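Leucine aminopeptidase 2, chloroplastic (PDB 5LHJ) acts as a manganese-binding metalloaminopeptidase of the M17 family in bottromycin maturation, probably removing unsubstituted N-terminal amino acids from peptides. Local coordinates at residues 262-267 with 283-288; 239-244 with 311-316; 464-469 with 482-487; 368-373 with 458-463; 179-184 with 476-481. All coordinates share one frame; numbering follows the deposited sequence.

In the fold
All five contacts lie in the range of the M17 catalytic domain. Contacts 1, 2 and 4 share one mixed sheet. Strand 306-316 of contact 2 runs next to strand 255-263 of contact 1, which in turn neighbours strand 367-372 of contact 4. The centres of contacts 1 and 2 are about 11 Å apart. Contacts 3 and 5 are closer, about 8 Å between centres, and meet through the small antiparallel pair 468-469 and 480-481. Along the chain, contact 5 spans contacts 1, 2 and 4, and its segments alternate with those of contact 3. Contact 1 holds manganese ligands, and Thr373 of contact 4 bonds to one of them, Asp284.

Contact 1 (262-267 with 283-288); sequences GVTFDS and ADMGGA
The flat groups are the carboxylates of Asp266 and Asp284. They meet at their OD2 oxygens, 3.6 Å from Asp266 OD2 to Asp284 OD2, with their planes turned 61° apart. Lys273 forms a salt bridge with Asp266, and Lys261 forms one with Asp284, whose OD1 is also bonded to Thr373. Asp266 CG lies opposite its backbone N (chi1 177°), which carries the carboxylate over to the Asp284 side. A water joins the segments, hydrogen-bonded to Asp266 O at 3.0 Å and to Asp284 OD2 at 2.8 Å.

This is part of the two-manganese site of an M17 aminopeptidase, which Lys261, Asp343 and Glu345 complete. Asp266 is a ligand of both manganese ions and Asp284 of the first, though no metal is bound to this chain in the model. The backbones also meet here. Val263 N gives a weak hydrogen bond to Asp284 O (3.3 Å, 133° at the hydrogen). Asp284 sits inside a type I turn from Ala283 to Gly286, and Met285 takes the N-cap position of helix 286-301. Met285 CG packs 3.8 Å from Thr264 CA, where the chain turns a corner. The rest of the Met285 chain bends away toward Leu183 and Val184 of helix 164-185. One helical turn on, Ala288 CB rests 3.6 Å from Gly262 CA. A side chain at Gly262 would be tight against it.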
# COMPACT_ATOMS: atom_id res chain seq x y z
N GLY A 262 6.80 -13.80 -27.46
CA GLY A 262 8.22 -13.77 -27.13
C GLY A 262 8.74 -12.49 -26.52
O GLY A 262 9.73 -11.93 -27.00
N VAL A 263 8.14 -12.04 -25.42
CA VAL A 263 8.66 -10.86 -24.73
C VAL A 263 9.80 -11.33 -23.83
O VAL A 263 9.58 -11.96 -22.81
CB VAL A 263 7.57 -10.08 -23.96
CG1 VAL A 263 8.17 -8.87 -23.24
CG2 VAL A 263 6.49 -9.61 -24.93
N THR A 264 11.03 -11.04 -24.25
CA THR A 264 12.22 -11.56 -23.59
C THR A 264 12.52 -10.90 -22.25
O THR A 264 13.15 -11.51 -21.39
CB THR A 264 13.45 -11.48 -24.51
OG1 THR A 264 13.71 -10.12 -24.87
CG2 THR A 264 13.20 -12.31 -25.77
N PHE A 265 12.08 -9.65 -22.07
CA PHE A 265 12.09 -9.02 -20.77
C PHE A 265 10.91 -8.06 -20.69
O PHE A 265 10.75 -7.21 -21.56
CB PHE A 265 13.40 -8.28 -20.50
CG PHE A 265 13.45 -7.67 -19.14
CD1 PHE A 265 13.60 -8.46 -18.02
CD2 PHE A 265 13.24 -6.31 -18.98
CE1 PHE A 265 13.58 -7.91 -16.75
CE2 PHE A 265 13.24 -5.74 -17.71
CZ PHE A 265 13.39 -6.54 -16.60
N ASP A 266 10.09 -8.22 -19.65
CA ASP A 266 8.94 -7.37 -19.42
C ASP A 266 9.05 -6.68 -18.05
O ASP A 266 8.80 -7.29 -17.01
CB ASP A 266 7.66 -8.19 -19.51
CG ASP A 266 6.43 -7.37 -19.22
OD1 ASP A 266 6.48 -6.13 -19.34
OD2 ASP A 266 5.41 -7.98 -18.83
N SER A 267 9.38 -5.39 -18.08
CA SER A 267 9.44 -4.56 -16.89
C SER A 267 8.08 -3.97 -16.51
O SER A 267 8.00 -3.29 -15.49
CB SER A 267 10.38 -3.37 -17.12
OG SER A 267 9.71 -2.42 -17.93
N ALA A 283 10.66 -14.43 -18.02
CA ALA A 283 9.83 -15.63 -18.34
C ALA A 283 8.60 -15.35 -19.23
O ALA A 283 7.79 -16.25 -19.56
CB ALA A 283 9.38 -16.27 -17.06
N ASP A 284 8.46 -14.11 -19.65
CA ASP A 284 7.35 -13.74 -20.50
C ASP A 284 7.56 -14.07 -21.99
O ASP A 284 6.79 -13.63 -22.83
CB ASP A 284 6.95 -12.28 -20.25
CG ASP A 284 5.83 -12.17 -19.22
OD1 ASP A 284 4.75 -12.78 -19.44
OD2 ASP A 284 6.01 -11.50 -18.19
N MET A 285 8.56 -14.90 -22.27
CA MET A 285 8.74 -15.50 -23.62
C MET A 285 8.48 -17.01 -23.57
O MET A 285 8.83 -17.74 -24.50
CB MET A 285 10.14 -15.16 -24.17
CG MET A 285 11.30 -15.21 -23.19
SD MET A 285 11.49 -16.73 -22.25
CE MET A 285 12.03 -17.85 -23.54
N GLY A 286 7.80 -17.48 -22.51
CA GLY A 286 7.47 -18.90 -22.34
C GLY A 286 6.60 -19.46 -23.45
O GLY A 286 6.73 -20.64 -23.81
N GLY A 287 5.73 -18.63 -24.01
CA GLY A 287 4.88 -19.05 -25.14
C GLY A 287 5.68 -19.28 -26.42
O GLY A 287 5.51 -20.32 -27.09
N ALA A 288 6.54 -18.33 -26.75
CA ALA A 288 7.47 -18.47 -27.87
C ALA A 288 8.39 -19.68 -27.67
O ALA A 288 8.65 -20.43 -28.62
CB ALA A 288 8.29 -17.20 -28.07
O HOH W 1 7.17 -9.73 -16.39

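Contact 2 (239-244 with 311-316); sequences RYVELT and LPLAEN
An antiparallel ladder in the mixed sheet of the catalytic domain pairs Arg239 with Leu313, Tyr240 with Pro312 and Val241 with Leu311. Arg239 and Leu313 bond in both directions: Arg239 N reaches Leu313 O at 2.9 Å, and Leu313 N reaches Arg239 O at 2.8 Å. Val241 and Leu311 repeat the pattern. Val241 N meets Leu311 O at 3.0 Å, and Leu311 N meets Val241 O at 2.9 Å. Pro312 has no N-H to give, and it occupies the non-hydrogen-bonded position between the two bonded pairs.

On the Tyr240 face the ring turns an edge to the proline. Tyr240 CD1 is 3.8 Å from Pro312 N, and Pro312 CA lies in the ring plane. The hydroxyl Tyr240 OH donates to Glu242 OE2 (2.6 Å) on its anti side. His310 bonds both atoms and Arg356 forms a salt bridge with Glu242. Helix 345-358 covers this side of the sheet.

The other face carries Arg239, Val241, Leu311 and Leu313, and is mainly aliphatic near the pairing. Leu313 CD1 touches Val241 CG2 at 4.1 Å, and Val241 CB lies 4.3 Å from Leu311 CB. Helix 193-207 covers it at Arg239 and Val241, and helix 286-301 at Leu311. Farther along strand 306-316, past the paired residues, Asn316 ND2 is hydrogen-bonded to the manganese ligand Asp266.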
# COMPACT_ATOMS: atom_id res chain seq x y z
N ARG A 239 12.20 -8.30 -33.10
CA ARG A 239 12.37 -9.26 -34.20
C ARG A 239 11.05 -9.95 -34.41
O ARG A 239 10.24 -10.08 -33.48
CB ARG A 239 13.44 -10.30 -33.85
CG ARG A 239 14.86 -9.77 -33.70
CD ARG A 239 15.45 -9.41 -35.06
NE ARG A 239 16.85 -8.94 -35.02
CZ ARG A 239 17.24 -7.66 -34.96
NH1 ARG A 239 16.36 -6.66 -34.86
NH2 ARG A 239 18.54 -7.38 -35.00
N TYR A 240 10.83 -10.43 -35.63
CA TYR A 240 9.72 -11.33 -35.90
C TYR A 240 10.25 -12.51 -36.69
O TYR A 240 10.95 -12.31 -37.70
CB TYR A 240 8.62 -10.61 -36.69
CG TYR A 240 7.47 -11.49 -37.06
CD1 TYR A 240 6.61 -11.99 -36.08
CD2 TYR A 240 7.23 -11.83 -38.39
CE1 TYR A 240 5.55 -12.82 -36.42
CE2 TYR A 240 6.17 -12.65 -38.74
CZ TYR A 240 5.33 -13.14 -37.76
OH TYR A 240 4.27 -13.94 -38.12
N VAL A 241 9.93 -13.72 -36.24
CA VAL A 241 10.45 -14.95 -36.85
C VAL A 241 9.30 -15.86 -37.26
O VAL A 241 8.35 -16.09 -36.50
CB VAL A 241 11.41 -15.71 -35.90
CG1 VAL A 241 12.04 -16.91 -36.61
CG2 VAL A 241 12.51 -14.78 -35.41
N GLU A 242 9.39 -16.39 -38.48
CA GLU A 242 8.46 -17.43 -38.94
C GLU A 242 9.26 -18.70 -39.21
O GLU A 242 10.30 -18.66 -39.87
CB GLU A 242 7.63 -16.97 -40.15
CG GLU A 242 6.47 -16.07 -39.71
CD GLU A 242 5.61 -15.52 -40.83
OE1 GLU A 242 6.02 -15.57 -42.02
OE2 GLU A 242 4.51 -15.00 -40.52
N LEU A 243 8.75 -19.80 -38.68
CA LEU A 243 9.48 -21.07 -38.60
C LEU A 243 8.50 -22.11 -39.10
O LEU A 243 7.45 -22.28 -38.49
CB LEU A 243 9.88 -21.30 -37.13
CG LEU A 243 10.70 -22.52 -36.71
CD1 LEU A 243 12.08 -22.44 -37.32
CD2 LEU A 243 10.82 -22.62 -35.19
N THR A 244 8.81 -22.79 -40.21
CA THR A 244 7.85 -23.70 -40.85
C THR A 244 8.34 -25.16 -40.99
O THR A 244 9.42 -25.41 -41.55
CB THR A 244 7.43 -23.17 -42.23
OG1 THR A 244 6.98 -21.82 -42.10
CG2 THR A 244 6.31 -24.00 -42.83
N LEU A 311 6.42 -15.82 -34.42
CA LEU A 311 7.11 -15.50 -33.16
C LEU A 311 7.55 -14.03 -33.07
O LEU A 311 8.64 -13.67 -33.51
CB LEU A 311 8.33 -16.43 -32.98
CG LEU A 311 7.97 -17.93 -33.02
CD1 LEU A 311 9.11 -18.78 -33.51
CD2 LEU A 311 7.44 -18.40 -31.67
N PRO A 312 6.70 -13.16 -32.47
CA PRO A 312 7.10 -11.78 -32.20
C PRO A 312 7.96 -11.68 -30.94
O PRO A 312 7.55 -12.18 -29.87
CB PRO A 312 5.76 -11.07 -32.01
CG PRO A 312 4.86 -12.13 -31.45
CD PRO A 312 5.30 -13.42 -32.08
N LEU A 313 9.12 -11.05 -31.07
CA LEU A 313 10.13 -10.97 -30.02
C LEU A 313 10.45 -9.52 -29.69
O LEU A 313 10.75 -8.74 -30.59
CB LEU A 313 11.41 -11.69 -30.47
CG LEU A 313 11.27 -13.05 -31.15
CD1 LEU A 313 12.65 -13.62 -31.48
CD2 LEU A 313 10.53 -14.06 -30.29
N ALA A 314 10.39 -9.15 -28.42
CA ALA A 314 10.66 -7.77 -27.99
C ALA A 314 10.92 -7.68 -26.50
O ALA A 314 10.63 -8.62 -25.77
CB ALA A 314 9.49 -6.86 -28.37
N GLU A 315 11.49 -6.56 -26.07
CA GLU A 315 11.53 -6.18 -24.66
C GLU A 315 10.50 -5.07 -24.40
O GLU A 315 10.27 -4.25 -25.26
CB GLU A 315 12.89 -5.66 -24.24
CG GLU A 315 14.04 -6.66 -24.24
CD GLU A 315 15.30 -6.08 -23.60
OE1 GLU A 315 15.45 -4.84 -23.51
OE2 GLU A 315 16.18 -6.88 -23.19
N ASN A 316 9.91 -5.06 -23.20
CA ASN A 316 9.03 -3.97 -22.75
C ASN A 316 9.75 -3.20 -21.63
O ASN A 316 9.85 -3.70 -20.51
CB ASN A 316 7.71 -4.57 -22.25
CG ASN A 316 6.65 -3.51 -21.93
OD1 ASN A 316 6.72 -2.38 -22.41
ND2 ASN A 316 5.68 -3.88 -21.12

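Contact 3 (464-469 with 482-487); sequences AAPAYN and TGFAVR
Thr482 makes most of the polar contact with segment 464-469. Its OG1 sits between the backbone N and the carbonyl carbon (chi1 61°). From there it donates to Pro466 O at 2.7 Å, in the carbonyl plane and on a lone pair. Thr482 OG1 also accepts from Phe484 N at 3.1 Å, which makes an ST turn. Thr482 N donates to Ala467 O at 3.2 Å, coming from above the carbonyl plane. The methyl Thr482 CG2 packs 3.9 Å from Asn469 CB.

Gly483 follows with a positive phi. Its N is hydrogen-bonded to a water at 2.8 Å, and that water also donates to Ala467 O. A type II turn starts at Gly483 and ends at Val486.

Phe484 then lays one ring face on Pro466. Pro466 CB stands 3.6 Å from the centroid of the Phe484 ring, 9° off its normal, in a CH-pi contact. Pro466 CG lies over the same face, toward Phe484 CE2 (3.6 Å). An alanine in place of Phe484 would probably leave Pro466 without this cover and open a gap beside Phe411, whose ring meets that of Phe484. Ala485 then takes the N-cap position of helix 486-498.

Segment 464-469 runs into strand 468-469, which pairs antiparallel with strand 480-481, and segment 482-487 leads from there into the helix. Pro466 and Ala467 are the middle residues of a type I turn. Pro466 O is met by Thr482 OG1, and Ala467 O by Thr482 N and the water, so both of these carbonyl oxygens have donors although the residues are buried.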
# COMPACT_ATOMS: atom_id res chain seq x y z
N ALA A 464 0.64 -18.22 -18.15
CA ALA A 464 1.44 -17.33 -17.30
C ALA A 464 1.99 -17.99 -16.03
O ALA A 464 3.20 -17.97 -15.77
CB ALA A 464 0.63 -16.08 -16.94
N ALA A 465 1.12 -18.62 -15.27
CA ALA A 465 1.56 -19.23 -14.01
C ALA A 465 2.37 -20.53 -14.17
O ALA A 465 3.41 -20.64 -13.56
CB ALA A 465 0.38 -19.44 -13.09
N PRO A 466 1.91 -21.50 -14.97
CA PRO A 466 2.68 -22.77 -14.94
C PRO A 466 3.99 -22.76 -15.75
O PRO A 466 4.78 -23.70 -15.61
CB PRO A 466 1.69 -23.80 -15.49
CG PRO A 466 0.67 -23.02 -16.23
CD PRO A 466 0.60 -21.68 -15.60
N ALA A 467 4.23 -21.71 -16.55
CA ALA A 467 5.49 -21.58 -17.32
C ALA A 467 6.74 -21.39 -16.47
O ALA A 467 7.86 -21.62 -16.94
CB ALA A 467 5.37 -20.43 -18.31
N TYR A 468 6.57 -20.94 -15.23
CA TYR A 468 7.69 -20.71 -14.34
C TYR A 468 7.29 -21.13 -12.93
O TYR A 468 6.28 -20.65 -12.40
CB TYR A 468 8.08 -19.24 -14.39
CG TYR A 468 9.38 -18.93 -13.69
CD1 TYR A 468 9.41 -18.66 -12.33
CD2 TYR A 468 10.58 -18.90 -14.40
CE1 TYR A 468 10.60 -18.39 -11.68
CE2 TYR A 468 11.78 -18.63 -13.76
CZ TYR A 468 11.78 -18.36 -12.40
OH TYR A 468 12.95 -18.08 -11.74
N ASN A 469 8.06 -22.05 -12.36
CA ASN A 469 7.80 -22.58 -11.03
C ASN A 469 8.63 -21.80 -10.01
O ASN A 469 9.83 -22.01 -9.91
CB ASN A 469 8.14 -24.06 -11.02
CG ASN A 469 8.00 -24.71 -9.64
OD1 ASN A 469 7.34 -24.20 -8.74
ND2 ASN A 469 8.63 -25.86 -9.49
N THR A 482 9.77 -24.16 -16.82
CA THR A 482 9.22 -25.51 -16.81
C THR A 482 9.06 -26.15 -18.20
O THR A 482 9.00 -27.37 -18.31
CB THR A 482 7.82 -25.51 -16.18
OG1 THR A 482 6.95 -24.69 -16.95
CG2 THR A 482 7.86 -25.02 -14.75
N GLY A 483 9.03 -25.33 -19.25
CA GLY A 483 8.69 -25.81 -20.58
C GLY A 483 7.23 -26.23 -20.72
O GLY A 483 6.88 -27.01 -21.61
N PHE A 484 6.37 -25.70 -19.85
CA PHE A 484 4.94 -25.99 -19.87
C PHE A 484 4.35 -25.70 -21.25
O PHE A 484 4.70 -24.70 -21.88
CB PHE A 484 4.21 -25.16 -18.82
CG PHE A 484 2.77 -25.55 -18.63
CD1 PHE A 484 2.43 -26.58 -17.78
CD2 PHE A 484 1.75 -24.86 -19.28
CE1 PHE A 484 1.10 -26.93 -17.58
CE2 PHE A 484 0.42 -25.21 -19.10
CZ PHE A 484 0.11 -26.26 -18.24
N ALA A 485 3.49 -26.63 -21.68
CA ALA A 485 2.72 -26.62 -22.93
C ALA A 485 3.43 -27.23 -24.14
O ALA A 485 2.78 -27.52 -25.15
CB ALA A 485 2.18 -25.23 -23.27
N VAL A 486 4.74 -27.47 -24.05
CA VAL A 486 5.45 -28.15 -25.15
C VAL A 486 4.82 -29.51 -25.45
O VAL A 486 4.46 -29.80 -26.59
CB VAL A 486 6.97 -28.31 -24.87
CG1 VAL A 486 7.63 -29.18 -25.93
CG2 VAL A 486 7.66 -26.95 -24.82
N ARG A 487 4.65 -30.31 -24.42
CA ARG A 487 4.13 -31.65 -24.63
C ARG A 487 2.64 -31.67 -24.97
O ARG A 487 2.21 -32.49 -25.79
CB ARG A 487 4.49 -32.55 -23.45
CG ARG A 487 5.96 -32.96 -23.54
CD ARG A 487 6.42 -33.74 -22.34
NE ARG A 487 6.50 -32.80 -21.24
CZ ARG A 487 5.91 -32.90 -20.05
NH1 ARG A 487 5.23 -33.97 -19.68
NH2 ARG A 487 6.08 -31.90 -19.20
O HOH W 2 8.48 -22.58 -19.48

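Contact 4 (368-373 with 458-463); sequences VVDVAT and WAHLDI
Asp370 is gripped by two donors from strand 458-462. Asp370 OD1 accepts on its syn lone pair from His460 ND1, a short 2.5 Å, and lies at the ring edge close to its plane. Trp458 NE1 donates to Asp370 OD2 at 3.0 Å. The carboxylate is inclined 33° to the histidine ring and 31° to the indole. Asp370 CG is placed between the backbone N and the carbonyl carbon (chi1 80°), which swings the group across to the neighbouring strand.

A parallel ladder holds these side chains level. Asp370 N bonds Ala459 O at 2.9 Å, and Leu461 N bonds Asp370 O at 2.8 Å. The ladder continues to Ile463 N, which donates to Ala372 O. On the opposite face, Val371 and Leu461 lie side by side. Val371 CG1 also meets Ile463 CD1, just past the strand, at 3.7 Å.

The carbonyl of Thr373 accepts from NZ of the manganese ligand Lys261. Strand 367-372 has strand 255-263 as its other neighbour. Strand 458-462 has strand 386-390 as its other neighbour in the sheet, antiparallel to it. Helix 440-449 packs over Asp370, Trp458 and His460, and helix 345-358 over Val368 and Ala372.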
# COMPACT_ATOMS: atom_id res chain seq x y z
N VAL A 368 -5.50 -21.90 -36.09
CA VAL A 368 -4.45 -21.11 -35.42
C VAL A 368 -4.52 -21.31 -33.91
O VAL A 368 -5.59 -21.17 -33.33
CB VAL A 368 -4.57 -19.61 -35.75
CG1 VAL A 368 -3.53 -18.78 -35.00
CG2 VAL A 368 -4.43 -19.40 -37.26
N VAL A 369 -3.39 -21.63 -33.29
CA VAL A 369 -3.31 -21.78 -31.83
C VAL A 369 -2.27 -20.80 -31.32
O VAL A 369 -1.14 -20.81 -31.79
CB VAL A 369 -2.92 -23.21 -31.41
CG1 VAL A 369 -2.74 -23.31 -29.88
CG2 VAL A 369 -3.97 -24.21 -31.89
N ASP A 370 -2.64 -19.93 -30.38
CA ASP A 370 -1.65 -19.05 -29.74
C ASP A 370 -1.34 -19.54 -28.33
O ASP A 370 -2.20 -20.12 -27.66
CB ASP A 370 -2.06 -17.58 -29.78
CG ASP A 370 -3.05 -17.21 -28.73
OD1 ASP A 370 -2.66 -17.07 -27.54
OD2 ASP A 370 -4.22 -17.00 -29.10
N VAL A 371 -0.09 -19.32 -27.93
CA VAL A 371 0.41 -19.70 -26.61
C VAL A 371 1.13 -18.49 -26.04
O VAL A 371 2.02 -17.93 -26.69
CB VAL A 371 1.40 -20.89 -26.70
CG1 VAL A 371 1.76 -21.39 -25.30
CG2 VAL A 371 0.83 -22.03 -27.53
N ALA A 372 0.74 -18.08 -24.84
CA ALA A 372 1.25 -16.85 -24.27
C ALA A 372 1.17 -16.84 -22.76
O ALA A 372 0.21 -17.32 -22.18
CB ALA A 372 0.50 -15.66 -24.85
N THR A 373 2.22 -16.31 -22.12
CA THR A 373 2.18 -15.98 -20.69
C THR A 373 1.51 -14.61 -20.58
O THR A 373 2.17 -13.57 -20.49
CB THR A 373 3.60 -15.96 -20.10
OG1 THR A 373 4.44 -15.13 -20.91
CG2 THR A 373 4.18 -17.38 -20.08
N TRP A 458 -9.72 -21.42 -33.92
CA TRP A 458 -8.67 -20.82 -33.11
C TRP A 458 -8.78 -21.25 -31.67
O TRP A 458 -9.89 -21.41 -31.14
CB TRP A 458 -8.75 -19.29 -33.24
CG TRP A 458 -8.07 -18.48 -32.17
CD1 TRP A 458 -6.73 -18.19 -32.06
CD2 TRP A 458 -8.72 -17.81 -31.09
NE1 TRP A 458 -6.51 -17.40 -30.95
CE2 TRP A 458 -7.72 -17.15 -30.34
CE3 TRP A 458 -10.05 -17.72 -30.66
CZ2 TRP A 458 -8.02 -16.40 -29.20
CZ3 TRP A 458 -10.35 -16.97 -29.51
CH2 TRP A 458 -9.34 -16.33 -28.80
N ALA A 459 -7.62 -21.45 -31.04
CA ALA A 459 -7.52 -21.66 -29.61
C ALA A 459 -6.40 -20.79 -29.03
O ALA A 459 -5.40 -20.52 -29.70
CB ALA A 459 -7.27 -23.13 -29.28
N HIS A 460 -6.59 -20.39 -27.78
CA HIS A 460 -5.65 -19.53 -27.05
C HIS A 460 -5.30 -20.22 -25.73
O HIS A 460 -6.20 -20.60 -24.96
CB HIS A 460 -6.31 -18.17 -26.84
CG HIS A 460 -5.72 -17.35 -25.72
ND1 HIS A 460 -4.40 -16.97 -25.68
CD2 HIS A 460 -6.30 -16.80 -24.63
CE1 HIS A 460 -4.18 -16.25 -24.59
NE2 HIS A 460 -5.32 -16.12 -23.95
N LEU A 461 -4.00 -20.39 -25.48
CA LEU A 461 -3.50 -20.98 -24.24
C LEU A 461 -2.79 -19.91 -23.42
O LEU A 461 -1.77 -19.39 -23.85
CB LEU A 461 -2.51 -22.11 -24.55
CG LEU A 461 -2.95 -23.27 -25.44
CD1 LEU A 461 -1.91 -24.39 -25.43
CD2 LEU A 461 -4.27 -23.81 -25.00
N ASP A 462 -3.35 -19.58 -22.26
CA ASP A 462 -2.75 -18.58 -21.36
C ASP A 462 -2.00 -19.36 -20.28
O ASP A 462 -2.62 -20.00 -19.44
CB ASP A 462 -3.82 -17.66 -20.78
CG ASP A 462 -3.25 -16.47 -20.00
OD1 ASP A 462 -2.04 -16.42 -19.65
OD2 ASP A 462 -4.05 -15.54 -19.71
N ILE A 463 -0.67 -19.33 -20.34
CA ILE A 463 0.17 -20.21 -19.51
C ILE A 463 1.06 -19.43 -18.53
O ILE A 463 2.09 -19.94 -18.09
CB ILE A 463 1.01 -21.16 -20.39
CG1 ILE A 463 2.00 -20.39 -21.29
CG2 ILE A 463 0.09 -22.04 -21.24
CD1 ILE A 463 3.10 -21.25 -21.87

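Contact 5 (179-184 with 476-481); sequences LARDLV and EVPYGG
Hydrogen bonding across this contact rests on Arg181. Its NH2 donates to Glu476 O at 2.9 Å, with the oxygen 18° out of the guanidinium plane. The Arg181 side chain runs extended from CG to NE, carrying the charged group from helix 164-185 out to the loop. The other two nitrogens are also bonded: NE to Thr482 O and NH1 to Leu137 O. The guanidinium is thus held by three backbone carbonyls.

Packing over the flat group comes next. Pro478 CD lies over the centre of one guanidinium face, 3.4 Å from Arg181 CZ. Bonds round the edge and the proline over one face together limit how the group can turn. A leucine in place of Arg181 would probably leave the carbonyls of Glu476, Thr482 and Leu137 without this donor and Pro478 without its flat partner.

Close packing of side chains on the Gly481 backbone completes the contact. Arg181 CG touches Gly481 O at 3.3 Å, and Val184 CG1 touches Gly481 CA at 3.6 Å. A CB on Gly481 would clash with Val184 CB, so the strand can come this near only because the residue has no side chain. Gly481 N is bonded to Asn185.

M17 aminopeptidases have a long helix joining the N-terminal and catalytic domains. Helix 164-185 fits that role, and here it is tied to the loop leading into strand 480-481.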
# COMPACT_ATOMS: atom_id res chain seq x y z
N LEU A 179 14.56 -27.90 -23.94
CA LEU A 179 14.94 -26.77 -24.78
C LEU A 179 14.15 -25.52 -24.34
O LEU A 179 14.72 -24.44 -24.14
CB LEU A 179 14.69 -27.05 -26.26
CG LEU A 179 14.79 -25.89 -27.24
CD1 LEU A 179 16.17 -25.24 -27.17
CD2 LEU A 179 14.47 -26.37 -28.65
N ALA A 180 12.84 -25.67 -24.20
CA ALA A 180 12.01 -24.56 -23.73
C ALA A 180 12.45 -24.10 -22.33
O ALA A 180 12.52 -22.90 -22.08
CB ALA A 180 10.54 -24.91 -23.76
N ARG A 181 12.74 -25.05 -21.43
CA ARG A 181 13.23 -24.71 -20.08
C ARG A 181 14.52 -23.87 -20.15
O ARG A 181 14.65 -22.86 -19.45
CB ARG A 181 13.50 -25.96 -19.24
CG ARG A 181 12.27 -26.75 -18.87
CD ARG A 181 12.62 -28.00 -18.07
NE ARG A 181 11.45 -28.76 -17.65
CZ ARG A 181 11.49 -29.88 -16.94
NH1 ARG A 181 12.66 -30.43 -16.60
NH2 ARG A 181 10.36 -30.48 -16.57
N ASP A 182 15.45 -24.28 -21.00
CA ASP A 182 16.70 -23.54 -21.18
C ASP A 182 16.45 -22.10 -21.67
O ASP A 182 17.07 -21.15 -21.17
CB ASP A 182 17.62 -24.25 -22.18
CG ASP A 182 18.28 -25.49 -21.62
OD1 ASP A 182 18.26 -25.77 -20.40
OD2 ASP A 182 18.89 -26.21 -22.48
N LEU A 183 15.55 -21.93 -22.63
CA LEU A 183 15.26 -20.62 -23.18
C LEU A 183 14.64 -19.70 -22.11
O LEU A 183 15.02 -18.54 -21.99
CB LEU A 183 14.33 -20.73 -24.40
CG LEU A 183 14.93 -21.39 -25.64
CD1 LEU A 183 13.81 -21.73 -26.61
CD2 LEU A 183 15.99 -20.49 -26.29
N VAL A 184 13.72 -20.25 -21.32
CA VAL A 184 13.07 -19.47 -20.26
C VAL A 184 14.06 -19.11 -19.16
O VAL A 184 14.10 -17.96 -18.71
CB VAL A 184 11.84 -20.21 -19.68
CG1 VAL A 184 11.29 -19.53 -18.43
CG2 VAL A 184 10.77 -20.33 -20.76
N GLU A 476 8.41 -34.33 -11.89
CA GLU A 476 9.35 -34.13 -13.00
C GLU A 476 9.61 -32.64 -13.31
O GLU A 476 10.24 -32.34 -14.33
CB GLU A 476 8.86 -34.88 -14.25
CG GLU A 476 7.69 -34.26 -15.01
CD GLU A 476 6.33 -34.55 -14.41
OE1 GLU A 476 6.24 -34.97 -13.24
OE2 GLU A 476 5.33 -34.35 -15.12
N VAL A 477 9.12 -31.74 -12.44
CA VAL A 477 9.18 -30.30 -12.71
C VAL A 477 10.18 -29.59 -11.78
O VAL A 477 10.08 -29.69 -10.55
CB VAL A 477 7.79 -29.65 -12.58
CG1 VAL A 477 7.84 -28.18 -13.02
CG2 VAL A 477 6.76 -30.41 -13.40
N PRO A 478 11.15 -28.85 -12.37
CA PRO A 478 12.17 -28.15 -11.60
C PRO A 478 11.67 -26.82 -11.10
O PRO A 478 10.60 -26.36 -11.52
CB PRO A 478 13.27 -27.90 -12.64
CG PRO A 478 12.50 -27.67 -13.89
CD PRO A 478 11.34 -28.63 -13.82
N TYR A 479 12.45 -26.20 -10.23
CA TYR A 479 12.30 -24.77 -9.96
C TYR A 479 12.65 -24.04 -11.25
O TYR A 479 13.57 -24.45 -11.95
CB TYR A 479 13.25 -24.32 -8.84
CG TYR A 479 13.15 -22.84 -8.56
CD1 TYR A 479 13.89 -21.91 -9.27
CD2 TYR A 479 12.27 -22.36 -7.60
CE1 TYR A 479 13.77 -20.55 -9.03
CE2 TYR A 479 12.13 -21.01 -7.34
CZ TYR A 479 12.89 -20.11 -8.06
OH TYR A 479 12.76 -18.76 -7.81
N GLY A 480 11.93 -22.97 -11.54
CA GLY A 480 12.25 -22.06 -12.65
C GLY A 480 11.49 -22.38 -13.93
O GLY A 480 10.32 -22.77 -13.89
N GLY A 481 12.12 -22.18 -15.08
CA GLY A 481 11.45 -22.46 -16.35
C GLY A 481 11.03 -23.92 -16.45
O GLY A 481 11.83 -24.82 -16.19